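Local coordinates for protein rhamnosidase B (Bacillus sp., PDB 2OKX) that probably hydrolyses terminal, non-reducing alpha-L-rhamnose residues in alpha-L-rhamnosides, acting as an inverting glycoside hydrolase of family 78, at residues A[762-767]-A[790-795]; A[770-775]-A[808-813]; A[9-14]-A[174-179]; A[53-58]-A[164-169]. All coordinates share one frame; numbering follows the deposited sequence.

How the interactions relate
The chain opens interaction 3 first, at strand 9-12. It then runs into the hairpin at 53-58, which meets 164-169 in interaction 4. Strand 174-181 follows and closes interaction 3, so interaction 4 lies within that larger loop. Both belong to the N-terminal beta region and reach the same seven-stranded sheet, with centres about 19 Å apart. Far along the chain come interactions 1 and 2, in the six-hairpin glycosidase domain, an alpha barrel. Their segments alternate, so the two cross, and both use helix 764-772. Interaction 1 ties its start to the loop after helix 778-789; interaction 2 ties its end to helix 801-813. The centres of interactions 1 and 2 lie about 57 to 62 Å from those of interactions 3 and 4.

Interaction 1: residues A[762-767]-A[790-795]; sequences YSMQTQ and SPPPAF
Tyr762 and Phe795 form the tight part of this contact. Tyr762 CB sits over one face of the Phe795 ring, 27° off the ring normal, and comes within 3.4 Å of Phe795 CE2. The two ring planes are 26° apart but slid past each other, so the rings barely overlap. CB of Pro792 lies over the centre of the opposite face, which holds the Phe795 ring between two aliphatic groups. Phe795 CA also makes a CA-H...O contact of 3.1 Å with Tyr762 O. At the ring edge stands Met764 SD, 4.3 Å from Phe795 CD1. Gln767 CG touches Phe795 CE1 at 4.1 Å; its NE2 bonds to Ser763 O and to Tyr748 O.

A second close patch lies at the border, where Pro791 is partly exposed. CG beside the backbone N (chi1 -82°) and a bend at chi2 bring Met764 SD to 3.6 Å from Pro791 CB; the bend at chi3 lays CE along the same proline. A glycerol, probably from the crystallisation liquor, lies beside this methionine. The solvent side is the type I turn Pro792 to Phe795, closed by Phe795 N to Pro792 O, at 2.8 Å. Its middle residues, Pro793 and Ala794, are exposed.

Ser763 OG accepts a weak capping bond from Thr766 N and also bonds to Asp750. This is an N-capped helix start packed against an inter-helix loop, in a domain of the six-hairpin glycosidase type, an alpha barrel.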
loop_
_atom_site.group_PDB
_atom_site.type_symbol
_atom_site.label_atom_id
_atom_site.label_comp_id
_atom_site.label_asym_id
_atom_site.label_seq_id
_atom_site.Cartn_x
_atom_site.Cartn_y
_atom_site.Cartn_z
ATOM N N TYR A 762 28.113 -4.044 14.145
ATOM C CA TYR A 762 28.613 -3.783 12.799
ATOM C C TYR A 762 27.728 -4.473 11.768
ATOM O O TYR A 762 27.408 -5.657 11.897
ATOM C CB TYR A 762 30.052 -4.278 12.679
ATOM C CG TYR A 762 31.003 -3.523 13.574
ATOM C CD1 TYR A 762 31.511 -2.281 13.194
ATOM C CD2 TYR A 762 31.353 -4.022 14.829
ATOM C CE1 TYR A 762 32.343 -1.552 14.039
ATOM C CE2 TYR A 762 32.184 -3.299 15.687
ATOM C CZ TYR A 762 32.673 -2.067 15.285
ATOM O OH TYR A 762 33.486 -1.345 16.131
ATOM N N SER A 763 27.337 -3.727 10.741
ATOM C CA SER A 763 26.468 -4.270 9.705
ATOM C C SER A 763 27.003 -4.042 8.300
ATOM O O SER A 763 27.769 -3.112 8.052
ATOM C CB SER A 763 25.082 -3.636 9.816
ATOM O OG SER A 763 25.158 -2.240 9.578
ATOM N N MET A 764 26.596 -4.907 7.379
ATOM C CA MET A 764 27.003 -4.777 5.987
ATOM C C MET A 764 26.394 -3.496 5.438
ATOM O O MET A 764 27.012 -2.793 4.636
ATOM C CB MET A 764 26.497 -5.963 5.171
ATOM C CG MET A 764 27.363 -7.199 5.276
ATOM S SD MET A 764 29.021 -6.840 4.667
ATOM C CE MET A 764 28.673 -6.471 2.945
ATOM N N GLN A 765 25.175 -3.202 5.888
ATOM C CA GLN A 765 24.440 -2.024 5.450
ATOM C C GLN A 765 25.234 -0.725 5.566
ATOM O O GLN A 765 25.384 0.016 4.594
ATOM C CB GLN A 765 23.131 -1.891 6.243
ATOM C CG GLN A 765 22.050 -2.933 5.918
ATOM C CD GLN A 765 22.183 -4.230 6.703
ATOM O OE1 GLN A 765 21.247 -5.032 6.754
ATOM N NE2 GLN A 765 23.341 -4.445 7.314
ATOM N N THR A 766 25.733 -0.442 6.762
ATOM C CA THR A 766 26.490 0.781 6.982
ATOM C C THR A 766 27.724 0.868 6.095
ATOM O O THR A 766 28.054 1.938 5.589
ATOM C CB THR A 766 26.910 0.907 8.457
ATOM O OG1 THR A 766 25.733 0.957 9.275
ATOM C CG2 THR A 766 27.729 2.178 8.675
ATOM N N GLN A 767 28.398 -0.262 5.904
ATOM C CA GLN A 767 29.597 -0.300 5.075
ATOM C C GLN A 767 29.239 -0.030 3.612
ATOM O O GLN A 767 29.914 0.744 2.930
ATOM C CB GLN A 767 30.285 -1.663 5.189
ATOM C CG GLN A 767 30.444 -2.191 6.610
ATOM C CD GLN A 767 30.917 -1.131 7.591
ATOM O OE1 GLN A 767 31.875 -0.403 7.326
ATOM N NE2 GLN A 767 30.250 -1.051 8.740
ATOM N N SER A 790 33.172 -10.417 0.195
ATOM C CA SER A 790 33.111 -11.436 1.238
ATOM C C SER A 790 32.561 -10.842 2.531
ATOM O O SER A 790 33.316 -10.461 3.425
ATOM C CB SER A 790 34.501 -12.020 1.496
ATOM O OG SER A 790 35.008 -12.658 0.337
ATOM N N PRO A 791 31.229 -10.752 2.642
ATOM C CA PRO A 791 30.581 -10.197 3.835
ATOM C C PRO A 791 30.897 -10.964 5.122
ATOM O O PRO A 791 30.663 -12.171 5.211
ATOM C CB PRO A 791 29.095 -10.263 3.480
ATOM C CG PRO A 791 29.099 -10.136 1.979
ATOM C CD PRO A 791 30.236 -11.046 1.595
ATOM N N PRO A 792 31.448 -10.272 6.131
ATOM C CA PRO A 792 31.778 -10.926 7.403
ATOM C C PRO A 792 30.508 -11.473 8.055
ATOM O O PRO A 792 29.607 -10.714 8.406
ATOM C CB PRO A 792 32.401 -9.798 8.218
ATOM C CG PRO A 792 33.033 -8.934 7.164
ATOM C CD PRO A 792 31.960 -8.891 6.105
ATOM N N PRO A 793 30.422 -12.799 8.223
ATOM C CA PRO A 793 29.242 -13.419 8.835
ATOM C C PRO A 793 28.896 -12.888 10.226
ATOM O O PRO A 793 27.781 -13.092 10.712
ATOM C CB PRO A 793 29.601 -14.905 8.844
ATOM C CG PRO A 793 31.095 -14.889 8.946
ATOM C CD PRO A 793 31.464 -13.806 7.966
ATOM N N ALA A 794 29.847 -12.206 10.859
ATOM C CA ALA A 794 29.627 -11.647 12.190
ATOM C C ALA A 794 28.856 -10.337 12.092
ATOM O O ALA A 794 28.216 -9.905 13.054
ATOM C CB ALA A 794 30.957 -11.415 12.891
ATOM N N PHE A 795 28.930 -9.703 10.927
ATOM C CA PHE A 795 28.229 -8.446 10.698
ATOM C C PHE A 795 26.743 -8.704 10.512
ATOM O O PHE A 795 26.337 -9.809 10.145
ATOM C CB PHE A 795 28.746 -7.752 9.434
ATOM C CG PHE A 795 30.045 -7.021 9.613
ATOM C CD1 PHE A 795 30.523 -6.191 8.602
ATOM C CD2 PHE A 795 30.794 -7.157 10.777
ATOM C CE1 PHE A 795 31.724 -5.505 8.746
ATOM C CE2 PHE A 795 31.999 -6.474 10.929
ATOM C CZ PHE A 795 32.464 -5.647 9.911
#

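Interaction 2: residues A[770-775]-A[808-813]; sequences AYLCGV and YEALEK
Glu809 meets Leu772 through its CB, which lies 3.7 Å from Leu772 CD2. Its carboxylate points elsewhere and makes a salt bridge with Arg581. Ala810 comes next and touches both Leu772 and Tyr771 of the other helix. Its backbone N is 3.6 Å from Leu772 CD2, and its CB is 3.7 Å from Tyr771 CD2. Ala810 O lies obliquely to the tyrosine ring, 3.4 Å from Tyr771 CE2. The small alanine side chain thus fits beside both the ring and the leucine branch.

One turn further on, Lys813 runs obliquely across the ring. Its CG is anti to the backbone N (chi1 179°), and the chain stays extended until it bends at chi4. This puts Lys813 CD 3.5 Å from Tyr771 CE2 and CE over one ring face. The contact is made by methylene groups. Tyr771 OH is hydrogen-bonded to Glu785.

A Schellman motif at Gly774, with Val775 N bonded to Ala770 O at 3.2 Å, follows the first helix. Helix 778-789 borders the pair, with Leu788 touching both Tyr771 and Ala810. Helix 817-833 packs against Tyr808 and Leu811, and helix 696-715 against Ala770 and Cys773.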
loop_
_atom_site.group_PDB
_atom_site.type_symbol
_atom_site.label_atom_id
_atom_site.label_comp_id
_atom_site.label_asym_id
_atom_site.label_seq_id
_atom_site.Cartn_x
_atom_site.Cartn_y
_atom_site.Cartn_z
ATOM N N ALA A 770 28.517 3.596 3.110
ATOM C CA ALA A 770 29.733 4.402 3.161
ATOM C C ALA A 770 30.434 4.337 1.804
ATOM O O ALA A 770 30.979 5.331 1.318
ATOM C CB ALA A 770 30.658 3.887 4.259
ATOM N N TYR A 771 30.402 3.158 1.194
ATOM C CA TYR A 771 31.025 2.943 -0.105
ATOM C C TYR A 771 30.314 3.733 -1.205
ATOM O O TYR A 771 30.958 4.416 -2.004
ATOM C CB TYR A 771 30.993 1.453 -0.447
ATOM C CG TYR A 771 31.763 1.085 -1.695
ATOM C CD1 TYR A 771 33.158 1.035 -1.688
ATOM C CD2 TYR A 771 31.099 0.779 -2.879
ATOM C CE1 TYR A 771 33.872 0.689 -2.836
ATOM C CE2 TYR A 771 31.800 0.432 -4.029
ATOM C CZ TYR A 771 33.186 0.389 -4.002
ATOM O OH TYR A 771 33.878 0.051 -5.141
ATOM N N LEU A 772 28.988 3.638 -1.240
ATOM C CA LEU A 772 28.187 4.333 -2.246
ATOM C C LEU A 772 28.204 5.847 -2.123
ATOM O O LEU A 772 28.122 6.554 -3.124
ATOM C CB LEU A 772 26.729 3.871 -2.187
ATOM C CG LEU A 772 26.372 2.501 -2.757
ATOM C CD1 LEU A 772 24.902 2.211 -2.485
ATOM C CD2 LEU A 772 26.649 2.482 -4.247
ATOM N N CYS A 773 28.289 6.347 -0.896
ATOM C CA CYS A 773 28.288 7.785 -0.679
ATOM C C CYS A 773 29.648 8.438 -0.914
ATOM O O CYS A 773 29.767 9.659 -0.880
ATOM C CB CYS A 773 27.779 8.092 0.732
ATOM S SG CYS A 773 26.027 7.669 0.954
ATOM N N GLY A 774 30.664 7.619 -1.161
ATOM C CA GLY A 774 31.993 8.148 -1.414
ATOM C C GLY A 774 32.676 8.709 -0.182
ATOM O O GLY A 774 33.569 9.550 -0.286
ATOM N N VAL A 775 32.251 8.246 0.989
ATOM C CA VAL A 775 32.836 8.697 2.244
ATOM C C VAL A 775 34.067 7.855 2.537
ATOM O O VAL A 775 35.042 8.335 3.115
ATOM C CB VAL A 775 31.828 8.560 3.411
ATOM C CG1 VAL A 775 32.527 8.798 4.740
ATOM C CG2 VAL A 775 30.695 9.559 3.232
ATOM N N TYR A 808 23.822 -3.827 -4.848
ATOM C CA TYR A 808 24.144 -4.067 -6.253
ATOM C C TYR A 808 24.768 -2.823 -6.886
ATOM O O TYR A 808 25.654 -2.930 -7.735
ATOM C CB TYR A 808 22.893 -4.497 -7.032
ATOM C CG TYR A 808 22.279 -5.803 -6.545
ATOM C CD1 TYR A 808 23.023 -6.718 -5.798
ATOM C CD2 TYR A 808 20.953 -6.127 -6.844
ATOM C CE1 TYR A 808 22.459 -7.928 -5.353
ATOM C CE2 TYR A 808 20.382 -7.329 -6.408
ATOM C CZ TYR A 808 21.138 -8.221 -5.665
ATOM O OH TYR A 808 20.576 -9.407 -5.239
ATOM N N GLU A 809 24.311 -1.643 -6.480
ATOM C CA GLU A 809 24.886 -0.415 -7.018
ATOM C C GLU A 809 26.358 -0.374 -6.611
ATOM O O GLU A 809 27.214 0.087 -7.371
ATOM C CB GLU A 809 24.151 0.818 -6.483
ATOM C CG GLU A 809 22.795 1.077 -7.143
ATOM C CD GLU A 809 22.155 2.384 -6.690
ATOM O OE1 GLU A 809 21.725 2.473 -5.520
ATOM O OE2 GLU A 809 22.085 3.326 -7.505
ATOM N N ALA A 810 26.647 -0.874 -5.410
ATOM C CA ALA A 810 28.012 -0.920 -4.906
ATOM C C ALA A 810 28.832 -1.941 -5.696
ATOM O O ALA A 810 29.988 -1.678 -6.041
ATOM C CB ALA A 810 28.016 -1.281 -3.415
ATOM N N LEU A 811 28.242 -3.102 -5.982
ATOM C CA LEU A 811 28.953 -4.132 -6.741
ATOM C C LEU A 811 29.250 -3.641 -8.160
ATOM O O LEU A 811 30.277 -3.987 -8.738
ATOM C CB LEU A 811 28.141 -5.436 -6.795
ATOM C CG LEU A 811 27.959 -6.187 -5.469
ATOM C CD1 LEU A 811 27.089 -7.415 -5.689
ATOM C CD2 LEU A 811 29.318 -6.598 -4.912
ATOM N N GLU A 812 28.352 -2.834 -8.713
ATOM C CA GLU A 812 28.547 -2.293 -10.054
ATOM C C GLU A 812 29.737 -1.333 -10.010
ATOM O O GLU A 812 30.621 -1.380 -10.865
ATOM C CB GLU A 812 27.292 -1.546 -10.515
ATOM C CG GLU A 812 27.469 -0.771 -11.816
ATOM C CD GLU A 812 27.740 -1.670 -13.018
ATOM O OE1 GLU A 812 28.252 -1.156 -14.030
ATOM O OE2 GLU A 812 27.437 -2.882 -12.961
ATOM N N LYS A 813 29.753 -0.477 -8.995
ATOM C CA LYS A 813 30.826 0.491 -8.809
ATOM C C LYS A 813 32.162 -0.226 -8.611
ATOM O O LYS A 813 33.202 0.247 -9.067
ATOM C CB LYS A 813 30.518 1.367 -7.590
ATOM C CG LYS A 813 31.570 2.417 -7.265
ATOM C CD LYS A 813 31.158 3.224 -6.038
ATOM C CE LYS A 813 32.201 4.277 -5.672
ATOM N NZ LYS A 813 32.340 5.316 -6.732
#

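Interaction 3: residues A[9-14]-A[174-179]; sequences SWIWGG and AQARSI
Strands 9-12 and 177-179 pair antiparallel, their axes 4.5 Å apart at closest and their directions at 130°, with Ile11 opposite Ser178 in a non-hydrogen-bonded pair. Trp12 and Arg177 form the hydrogen-bonded pair. Trp12 N gives to Arg177 O at 3.0 Å, and Arg177 N gives to Trp12 O at 2.9 Å. A third bond, from Ile179 N to Trp10 O, is 2.7 Å long.

Ile11 and Ser178 point to one face of the sheet. With Ile11 CG1 between the backbone N and the carbonyl carbon (chi1 62°), CD1 reaches Ala176 CB at 3.8 Å and CG2 lies by Ser178 CA. Ser9 CB touches Ser178 OG at 3.6 Å.

Strand 9-12 is an edge strand of the seven-stranded antiparallel sheet in the N-terminal beta region, and strand 174-181 lies next to it. This joins the start of the chain to a strand some 160 residues later.

Trp12 and Arg177 point to the other face. Ile179 CD1 reaches Trp12 CB at 3.8 Å, and Ile179 CB packs on Trp10 CB. The indole of Trp12 turns away to a cation-pi contact with Arg24; that of Trp10 stacks on Trp187. Arg177 extends from CG to NE toward Gly14. Gly14 O lies over one face of the guanidinium, so its short approach to NH2 has a poor angle and is not a hydrogen bond.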
loop_
_atom_site.group_PDB
_atom_site.type_symbol
_atom_site.label_atom_id
_atom_site.label_comp_id
_atom_site.label_asym_id
_atom_site.label_seq_id
_atom_site.Cartn_x
_atom_site.Cartn_y
_atom_site.Cartn_z
ATOM N N SER A 9 -21.121 23.577 -8.336
ATOM C CA SER A 9 -20.958 23.694 -6.897
ATOM C C SER A 9 -20.710 22.351 -6.231
ATOM O O SER A 9 -21.202 21.320 -6.691
ATOM C CB SER A 9 -22.210 24.330 -6.285
ATOM O OG SER A 9 -22.487 25.583 -6.883
ATOM N N TRP A 10 -19.930 22.368 -5.153
ATOM C CA TRP A 10 -19.669 21.154 -4.395
ATOM C C TRP A 10 -21.007 20.800 -3.760
ATOM O O TRP A 10 -21.669 21.668 -3.183
ATOM C CB TRP A 10 -18.662 21.403 -3.272
ATOM C CG TRP A 10 -17.227 21.356 -3.668
ATOM C CD1 TRP A 10 -16.424 22.410 -3.982
ATOM C CD2 TRP A 10 -16.402 20.186 -3.735
ATOM N NE1 TRP A 10 -15.143 21.974 -4.235
ATOM C CE2 TRP A 10 -15.104 20.611 -4.091
ATOM C CE3 TRP A 10 -16.635 18.821 -3.525
ATOM C CZ2 TRP A 10 -14.038 19.716 -4.240
ATOM C CZ3 TRP A 10 -15.572 17.929 -3.674
ATOM C CH2 TRP A 10 -14.293 18.383 -4.027
ATOM N N ILE A 11 -21.412 19.542 -3.863
ATOM C CA ILE A 11 -22.674 19.122 -3.276
ATOM C C ILE A 11 -22.530 17.846 -2.463
ATOM O O ILE A 11 -21.600 17.060 -2.661
ATOM C CB ILE A 11 -23.753 18.877 -4.351
ATOM C CG1 ILE A 11 -23.318 17.742 -5.282
ATOM C CG2 ILE A 11 -24.004 20.153 -5.137
ATOM C CD1 ILE A 11 -24.379 17.335 -6.294
ATOM N N TRP A 12 -23.456 17.655 -1.535
ATOM C CA TRP A 12 -23.469 16.466 -0.705
ATOM C C TRP A 12 -24.928 16.197 -0.357
ATOM O O TRP A 12 -25.826 16.781 -0.967
ATOM C CB TRP A 12 -22.637 16.678 0.566
ATOM C CG TRP A 12 -22.396 15.403 1.330
ATOM C CD1 TRP A 12 -22.760 15.135 2.621
ATOM C CD2 TRP A 12 -21.782 14.207 0.830
ATOM N NE1 TRP A 12 -22.417 13.844 2.952
ATOM C CE2 TRP A 12 -21.814 13.252 1.872
ATOM C CE3 TRP A 12 -21.208 13.848 -0.398
ATOM C CZ2 TRP A 12 -21.295 11.960 1.724
ATOM C CZ3 TRP A 12 -20.690 12.559 -0.546
ATOM C CH2 TRP A 12 -20.739 11.634 0.512
ATOM N N GLY A 13 -25.162 15.311 0.602
ATOM C CA GLY A 13 -26.516 14.986 1.006
ATOM C C GLY A 13 -26.516 14.519 2.447
ATOM O O GLY A 13 -25.464 14.190 2.988
ATOM N N GLY A 14 -27.688 14.486 3.074
ATOM C CA GLY A 14 -27.761 14.060 4.461
ATOM C C GLY A 14 -27.405 15.199 5.401
ATOM O O GLY A 14 -27.009 16.275 4.952
ATOM N N ALA A 174 -34.057 12.629 -2.475
ATOM C CA ALA A 174 -33.926 13.967 -1.923
ATOM C C ALA A 174 -33.037 14.787 -2.848
ATOM O O ALA A 174 -32.290 14.232 -3.658
ATOM C CB ALA A 174 -33.309 13.899 -0.532
ATOM N N GLN A 175 -33.128 16.107 -2.734
ATOM C CA GLN A 175 -32.314 16.998 -3.546
ATOM C C GLN A 175 -30.967 17.142 -2.857
ATOM O O GLN A 175 -30.881 17.055 -1.632
ATOM C CB GLN A 175 -32.974 18.373 -3.665
ATOM C CG GLN A 175 -34.331 18.364 -4.348
ATOM C CD GLN A 175 -34.268 17.808 -5.754
ATOM O OE1 GLN A 175 -33.467 18.257 -6.573
ATOM N NE2 GLN A 175 -35.116 16.830 -6.044
ATOM N N ALA A 176 -29.916 17.356 -3.640
ATOM C CA ALA A 176 -28.581 17.515 -3.081
ATOM C C ALA A 176 -28.463 18.891 -2.436
ATOM O O ALA A 176 -29.185 19.814 -2.800
ATOM C CB ALA A 176 -27.531 17.356 -4.175
ATOM N N ARG A 177 -27.550 19.019 -1.479
ATOM C CA ARG A 177 -27.339 20.282 -0.783
ATOM C C ARG A 177 -26.022 20.901 -1.236
ATOM O O ARG A 177 -24.979 20.252 -1.193
ATOM C CB ARG A 177 -27.297 20.045 0.729
ATOM C CG ARG A 177 -28.442 19.193 1.257
ATOM C CD ARG A 177 -28.313 18.947 2.759
ATOM N NE ARG A 177 -29.363 18.059 3.258
ATOM C CZ ARG A 177 -29.537 17.745 4.539
ATOM N NH1 ARG A 177 -30.519 16.926 4.896
ATOM N NH2 ARG A 177 -28.734 18.249 5.467
ATOM N N SER A 178 -26.069 22.154 -1.674
ATOM C CA SER A 178 -24.862 22.838 -2.119
ATOM C C SER A 178 -23.978 23.176 -0.925
ATOM O O SER A 178 -24.472 23.579 0.125
ATOM C CB SER A 178 -25.222 24.123 -2.866
ATOM O OG SER A 178 -24.054 24.838 -3.227
ATOM N N ILE A 179 -22.671 23.001 -1.092
ATOM C CA ILE A 179 -21.711 23.291 -0.034
ATOM C C ILE A 179 -21.010 24.606 -0.335
ATOM O O ILE A 179 -20.572 25.310 0.572
ATOM C CB ILE A 179 -20.646 22.176 0.075
ATOM C CG1 ILE A 179 -21.316 20.850 0.438
ATOM C CG2 ILE A 179 -19.604 22.548 1.121
ATOM C CD1 ILE A 179 -20.353 19.675 0.498
#

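Interaction 4: residues A[53-58]-A[164-169]; sequences FVNGEQ and ALPAFD
A chi1 of -63° sends the Phe53 ring toward Ala164, and a chi2 of 84° turns a face to it. Ala164 CB lies over that face, 4.2 Å from the Phe53 ring centroid and 18° off the normal. The opposite face carries Gln58 CG, so the ring is held between the two.

Positive phi at Asn55 and Gly56 makes the type I' turn Val54 to Glu57. It is the tight turn of a beta hairpin, joining strands 49-54 and 57-62 at the edge of the N-terminal sheet. Val54 N bonds to Glu57 O at 2.8 Å, and Glu57 N bonds back to Val54 O. Segment 164-169 is a loop lying against this turn.

Pro166 CG presses on the turn backbone, 3.4 Å from Asn55 C. The bare CA of Gly56 lets Leu165 CD2, 3.9 Å from it, and Pro166 CD lie close against the turn. Ala164 O makes a CA-H...O contact with the same CA. One water bridges the segments: it accepts from Gly56 N at 2.8 Å and donates to Ala164 O, also at 2.8 Å.

The Asn55 amide is held elsewhere, with ND2 giving to Gln81 O and Asn88 and OD1 accepting from Thr89 N. Pro166 O accepts from Arg87, and Leu165 O from Arg27.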
loop_
_atom_site.group_PDB
_atom_site.type_symbol
_atom_site.label_atom_id
_atom_site.label_comp_id
_atom_site.label_asym_id
_atom_site.label_seq_id
_atom_site.Cartn_x
_atom_site.Cartn_y
_atom_site.Cartn_z
ATOM N N PHE A 53 -20.409 7.427 -13.873
ATOM C CA PHE A 53 -21.257 6.772 -14.863
ATOM C C PHE A 53 -21.874 7.827 -15.780
ATOM O O PHE A 53 -22.358 8.860 -15.313
ATOM C CB PHE A 53 -22.400 5.999 -14.199
ATOM C CG PHE A 53 -21.953 4.870 -13.318
ATOM C CD1 PHE A 53 -21.577 5.105 -12.000
ATOM C CD2 PHE A 53 -21.936 3.563 -13.797
ATOM C CE1 PHE A 53 -21.196 4.055 -11.169
ATOM C CE2 PHE A 53 -21.556 2.506 -12.974
ATOM C CZ PHE A 53 -21.186 2.753 -11.658
ATOM N N VAL A 54 -21.842 7.574 -17.083
ATOM C CA VAL A 54 -22.433 8.495 -18.045
ATOM C C VAL A 54 -23.420 7.683 -18.865
ATOM O O VAL A 54 -23.033 6.803 -19.635
ATOM C CB VAL A 54 -21.378 9.120 -18.975
ATOM C CG1 VAL A 54 -22.054 10.054 -19.968
ATOM C CG2 VAL A 54 -20.349 9.890 -18.155
ATOM N N ASN A 55 -24.701 7.978 -18.676
ATOM C CA ASN A 55 -25.769 7.271 -19.362
ATOM C C ASN A 55 -25.737 5.790 -19.022
ATOM O O ASN A 55 -26.014 4.939 -19.864
ATOM C CB ASN A 55 -25.675 7.483 -20.877
ATOM C CG ASN A 55 -26.139 8.864 -21.291
ATOM O OD1 ASN A 55 -27.203 9.318 -20.870
ATOM N ND2 ASN A 55 -25.350 9.536 -22.119
ATOM N N GLY A 56 -25.390 5.496 -17.771
ATOM C CA GLY A 56 -25.348 4.122 -17.308
ATOM C C GLY A 56 -24.015 3.424 -17.475
ATOM O O GLY A 56 -23.763 2.406 -16.834
ATOM N N GLU A 57 -23.156 3.967 -18.327
ATOM C CA GLU A 57 -21.849 3.366 -18.575
ATOM C C GLU A 57 -20.781 3.878 -17.608
ATOM O O GLU A 57 -20.596 5.088 -17.464
ATOM C CB GLU A 57 -21.421 3.655 -20.015
ATOM C CG GLU A 57 -20.121 2.990 -20.433
ATOM C CD GLU A 57 -19.725 3.339 -21.858
ATOM O OE1 GLU A 57 -20.558 3.148 -22.773
ATOM O OE2 GLU A 57 -18.579 3.800 -22.064
ATOM N N GLN A 58 -20.080 2.959 -16.950
ATOM C CA GLN A 58 -19.024 3.349 -16.020
ATOM C C GLN A 58 -17.873 3.923 -16.838
ATOM O O GLN A 58 -17.312 3.245 -17.704
ATOM C CB GLN A 58 -18.538 2.142 -15.223
ATOM C CG GLN A 58 -17.708 2.516 -14.010
ATOM C CD GLN A 58 -17.035 1.321 -13.386
ATOM O OE1 GLN A 58 -15.937 0.931 -13.787
ATOM N NE2 GLN A 58 -17.696 0.716 -12.408
ATOM N N ALA A 164 -28.011 3.911 -11.451
ATOM C CA ALA A 164 -27.163 4.702 -12.336
ATOM C C ALA A 164 -27.648 4.760 -13.780
ATOM O O ALA A 164 -27.070 5.475 -14.600
ATOM C CB ALA A 164 -25.734 4.170 -12.295
ATOM N N LEU A 165 -28.708 4.022 -14.093
ATOM C CA LEU A 165 -29.228 4.001 -15.456
ATOM C C LEU A 165 -30.086 5.217 -15.796
ATOM O O LEU A 165 -30.766 5.774 -14.937
ATOM C CB LEU A 165 -30.025 2.716 -15.696
ATOM C CG LEU A 165 -29.241 1.414 -15.506
ATOM C CD1 LEU A 165 -30.127 0.230 -15.856
ATOM C CD2 LEU A 165 -27.995 1.424 -16.386
ATOM N N PRO A 166 -30.053 5.649 -17.066
ATOM C CA PRO A 166 -30.813 6.800 -17.560
ATOM C C PRO A 166 -32.315 6.729 -17.286
ATOM O O PRO A 166 -32.944 7.739 -16.966
ATOM C CB PRO A 166 -30.504 6.794 -19.056
ATOM C CG PRO A 166 -29.101 6.270 -19.096
ATOM C CD PRO A 166 -29.169 5.118 -18.120
ATOM N N ALA A 167 -32.885 5.536 -17.407
ATOM C CA ALA A 167 -34.318 5.351 -17.198
ATOM C C ALA A 167 -34.724 5.138 -15.741
ATOM O O ALA A 167 -35.903 4.939 -15.444
ATOM C CB ALA A 167 -34.809 4.185 -18.044
ATOM N N PHE A 168 -33.757 5.175 -14.831
ATOM C CA PHE A 168 -34.062 4.974 -13.420
ATOM C C PHE A 168 -34.937 6.098 -12.877
ATOM O O PHE A 168 -34.723 7.270 -13.182
ATOM C CB PHE A 168 -32.770 4.880 -12.601
ATOM C CG PHE A 168 -33.000 4.632 -11.136
ATOM C CD1 PHE A 168 -32.970 5.683 -10.224
ATOM C CD2 PHE A 168 -33.276 3.352 -10.672
ATOM C CE1 PHE A 168 -33.211 5.460 -8.869
ATOM C CE2 PHE A 168 -33.521 3.117 -9.318
ATOM C CZ PHE A 168 -33.488 4.175 -8.415
ATOM N N ASP A 169 -35.927 5.732 -12.073
ATOM C CA ASP A 169 -36.832 6.711 -11.484
ATOM C C ASP A 169 -36.346 7.160 -10.107
ATOM O O ASP A 169 -36.481 6.438 -9.121
ATOM C CB ASP A 169 -38.244 6.124 -11.385
ATOM C CG ASP A 169 -39.168 6.968 -10.529
ATOM O OD1 ASP A 169 -39.084 8.212 -10.603
ATOM O OD2 ASP A 169 -39.987 6.382 -9.789
HETATM O O HOH W 1 -25.330 7.350 -15.709
#